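Local coordinates for protein peroxiredoxin HYR1 (Saccharomyces cerevisiae, PDB 3CMI) that reduces hydroperoxides at the expense of thioredoxin and, as a sensor of peroxide stress, oxidises and so activates the transcription factor YAP1, at residues 136-139 with 145-148. Sequence-based numbering, arbitrary orientation.
Sequences EKFL and KVYE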
ATOM      1  N   GLU A 136       5.527  -5.111   2.846  1.00 34.39           N
ATOM      2  CA  GLU A 136       4.330  -5.904   2.596  1.00 34.97           C
ATOM      3  C   GLU A 136       3.362  -5.049   1.760  1.00 35.14           C
ATOM      4  O   GLU A 136       3.340  -3.822   1.891  1.00 34.97           O
ATOM      5  CB  GLU A 136       3.696  -6.343   3.918  1.00 35.10           C
ATOM      6  CG  GLU A 136       3.007  -7.684   3.843  1.00 36.00           C
ATOM      7  CD  GLU A 136       2.796  -8.344   5.197  1.00 36.24           C
ATOM      8  OE1 GLU A 136       1.628  -8.567   5.551  1.00 37.64           O
ATOM      9  OE2 GLU A 136       3.778  -8.656   5.903  1.00 36.28           O
ATOM     10  N   LYS A 137       2.583  -5.702   0.900  1.00 35.47           N
ATOM     11  CA  LYS A 137       1.805  -5.019  -0.140  1.00 35.61           C
ATOM     12  C   LYS A 137       0.351  -5.485  -0.200  1.00 35.79           C
ATOM     13  O   LYS A 137       0.062  -6.691  -0.121  1.00 35.93           O
ATOM     14  CB  LYS A 137       2.451  -5.246  -1.511  1.00 35.93           C
ATOM     15  CG  LYS A 137       3.924  -4.848  -1.611  1.00 36.48           C
ATOM     16  CD  LYS A 137       4.650  -5.722  -2.610  1.00 37.37           C
ATOM     17  CE  LYS A 137       6.155  -5.479  -2.584  1.00 38.25           C
ATOM     18  NZ  LYS A 137       6.877  -6.413  -1.675  1.00 36.61           N
ATOM     19  N   PHE A 138      -0.555  -4.522  -0.339  1.00 35.57           N
ATOM     20  CA  PHE A 138      -1.977  -4.788  -0.531  1.00 35.59           C
ATOM     21  C   PHE A 138      -2.409  -4.142  -1.837  1.00 35.74           C
ATOM     22  O   PHE A 138      -2.142  -2.963  -2.071  1.00 35.60           O
ATOM     23  CB  PHE A 138      -2.818  -4.181   0.598  1.00 35.59           C
ATOM     24  CG  PHE A 138      -2.575  -4.781   1.958  1.00 35.96           C
ATOM     25  CD1 PHE A 138      -1.478  -4.391   2.729  1.00 36.57           C
ATOM     26  CD2 PHE A 138      -3.485  -5.683   2.502  1.00 35.22           C
ATOM     27  CE1 PHE A 138      -1.275  -4.924   4.004  1.00 35.74           C
ATOM     28  CE2 PHE A 138      -3.291  -6.212   3.773  1.00 35.96           C
ATOM     29  CZ  PHE A 138      -2.180  -5.839   4.523  1.00 35.37           C
ATOM     30  N   LEU A 139      -3.084  -4.913  -2.683  1.00 35.46           N
ATOM     31  CA  LEU A 139      -3.591  -4.400  -3.946  1.00 35.31           C
ATOM     32  C   LEU A 139      -5.093  -4.159  -3.818  1.00 35.12           C
ATOM     33  O   LEU A 139      -5.838  -5.048  -3.391  1.00 34.97           O
ATOM     34  CB  LEU A 139      -3.274  -5.395  -5.066  1.00 35.35           C
ATOM     35  CG  LEU A 139      -3.094  -4.965  -6.522  1.00 35.76           C
ATOM     36  CD1 LEU A 139      -2.221  -3.718  -6.695  1.00 36.15           C
ATOM     37  CD2 LEU A 139      -2.523  -6.137  -7.306  1.00 35.59           C
ATOM     38  N   LYS A 145     -12.274  -2.431  -3.271  1.00 33.69           N
ATOM     39  CA  LYS A 145     -12.219  -3.729  -2.607  1.00 33.70           C
ATOM     40  C   LYS A 145     -10.807  -4.311  -2.648  1.00 33.48           C
ATOM     41  O   LYS A 145     -10.175  -4.367  -3.704  1.00 33.29           O
ATOM     42  CB  LYS A 145     -13.222  -4.698  -3.246  1.00 33.66           C
ATOM     43  CG  LYS A 145     -14.678  -4.271  -3.093  1.00 33.97           C
ATOM     44  CD  LYS A 145     -15.628  -5.256  -3.753  1.00 34.19           C
ATOM     45  CE  LYS A 145     -17.068  -4.735  -3.763  1.00 35.14           C
ATOM     46  NZ  LYS A 145     -17.737  -4.818  -2.425  1.00 35.22           N
ATOM     47  N   VAL A 146     -10.315  -4.743  -1.490  1.00 33.27           N
ATOM     48  CA  VAL A 146      -8.979  -5.322  -1.403  1.00 33.27           C
ATOM     49  C   VAL A 146      -8.943  -6.652  -2.163  1.00 33.36           C
ATOM     50  O   VAL A 146      -9.712  -7.573  -1.871  1.00 33.33           O
ATOM     51  CB  VAL A 146      -8.515  -5.502   0.062  1.00 33.33           C
ATOM     52  CG1 VAL A 146      -7.061  -5.952   0.106  1.00 33.42           C
ATOM     53  CG2 VAL A 146      -8.697  -4.199   0.857  1.00 33.37           C
ATOM     54  N   TYR A 147      -8.057  -6.722  -3.154  1.00 33.42           N
ATOM     55  CA  TYR A 147      -7.943  -7.887  -4.028  1.00 33.50           C
ATOM     56  C   TYR A 147      -7.067  -8.976  -3.416  1.00 33.73           C
ATOM     57  O   TYR A 147      -7.436 -10.155  -3.426  1.00 33.87           O
ATOM     58  CB  TYR A 147      -7.398  -7.477  -5.403  1.00 33.14           C
ATOM     59  CG  TYR A 147      -7.252  -8.632  -6.372  1.00 33.12           C
ATOM     60  CD1 TYR A 147      -6.003  -9.202  -6.625  1.00 32.45           C
ATOM     61  CD2 TYR A 147      -8.365  -9.162  -7.029  1.00 32.58           C
ATOM     62  CE1 TYR A 147      -5.865 -10.268  -7.509  1.00 32.90           C
ATOM     63  CE2 TYR A 147      -8.236 -10.231  -7.922  1.00 32.79           C
ATOM     64  CZ  TYR A 147      -6.981 -10.777  -8.155  1.00 32.99           C
ATOM     65  OH  TYR A 147      -6.840 -11.829  -9.034  1.00 33.80           O
ATOM     66  N   GLU A 148      -5.906  -8.577  -2.897  1.00 34.05           N
ATOM     67  CA  GLU A 148      -4.937  -9.522  -2.346  1.00 34.51           C
ATOM     68  C   GLU A 148      -3.830  -8.839  -1.545  1.00 34.66           C
ATOM     69  O   GLU A 148      -3.475  -7.680  -1.793  1.00 34.71           O
ATOM     70  CB  GLU A 148      -4.325 -10.382  -3.468  1.00 34.66           C
ATOM     71  CG  GLU A 148      -3.500 -11.594  -3.009  1.00 35.61           C
ATOM     72  CD  GLU A 148      -4.247 -12.506  -2.044  1.00 36.19           C
ATOM     73  OE1 GLU A 148      -4.780 -13.528  -2.510  1.00 35.32           O
ATOM     74  OE2 GLU A 148      -4.311 -12.197  -0.826  1.00 37.05           O
TER
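Y147 and E148 together sit opposite the single residue L139, a classic beta bulge in the antiparallel hairpin of strands 137-140 and 146-150 at the edge of the thioredoxin-like sheet. How one extra residue is absorbed without losing the ladder is plain from the two bonds at L139. Its N gives a nearly straight bond to E148 O (2.9 Å, 174° at the hydrogen). L139 O accepts Y147 N, and not E148 N, at 2.8 Å and a more bent 157°. Y147 has the helix-like backbone conformation expected at the first position of such a bulge. The short strand segments run 122° apart, an angle consistent with this irregularity.

Packing is tight on both faces of the hairpin. On one, V146 holds CG1 anti to its N, which brings this methyl rather than CG2 to the rim of the F138 ring, 4.3 Å from F138 CD2; both side chains pack on L118 of helix 113-121. On the other, L139 lies against I163 and L166 of helix 160-167 and L36 of the neighbouring strand. The looser flank belongs to the second strand, outermost in the sheet: the side chains of Y147 and E148 turn off the ladder, the one touching T162, the other K122, and K145 is exposed. Beside the ladder, E148 O also receives a CA-H...O contact from F138 CA at 3.5 Å.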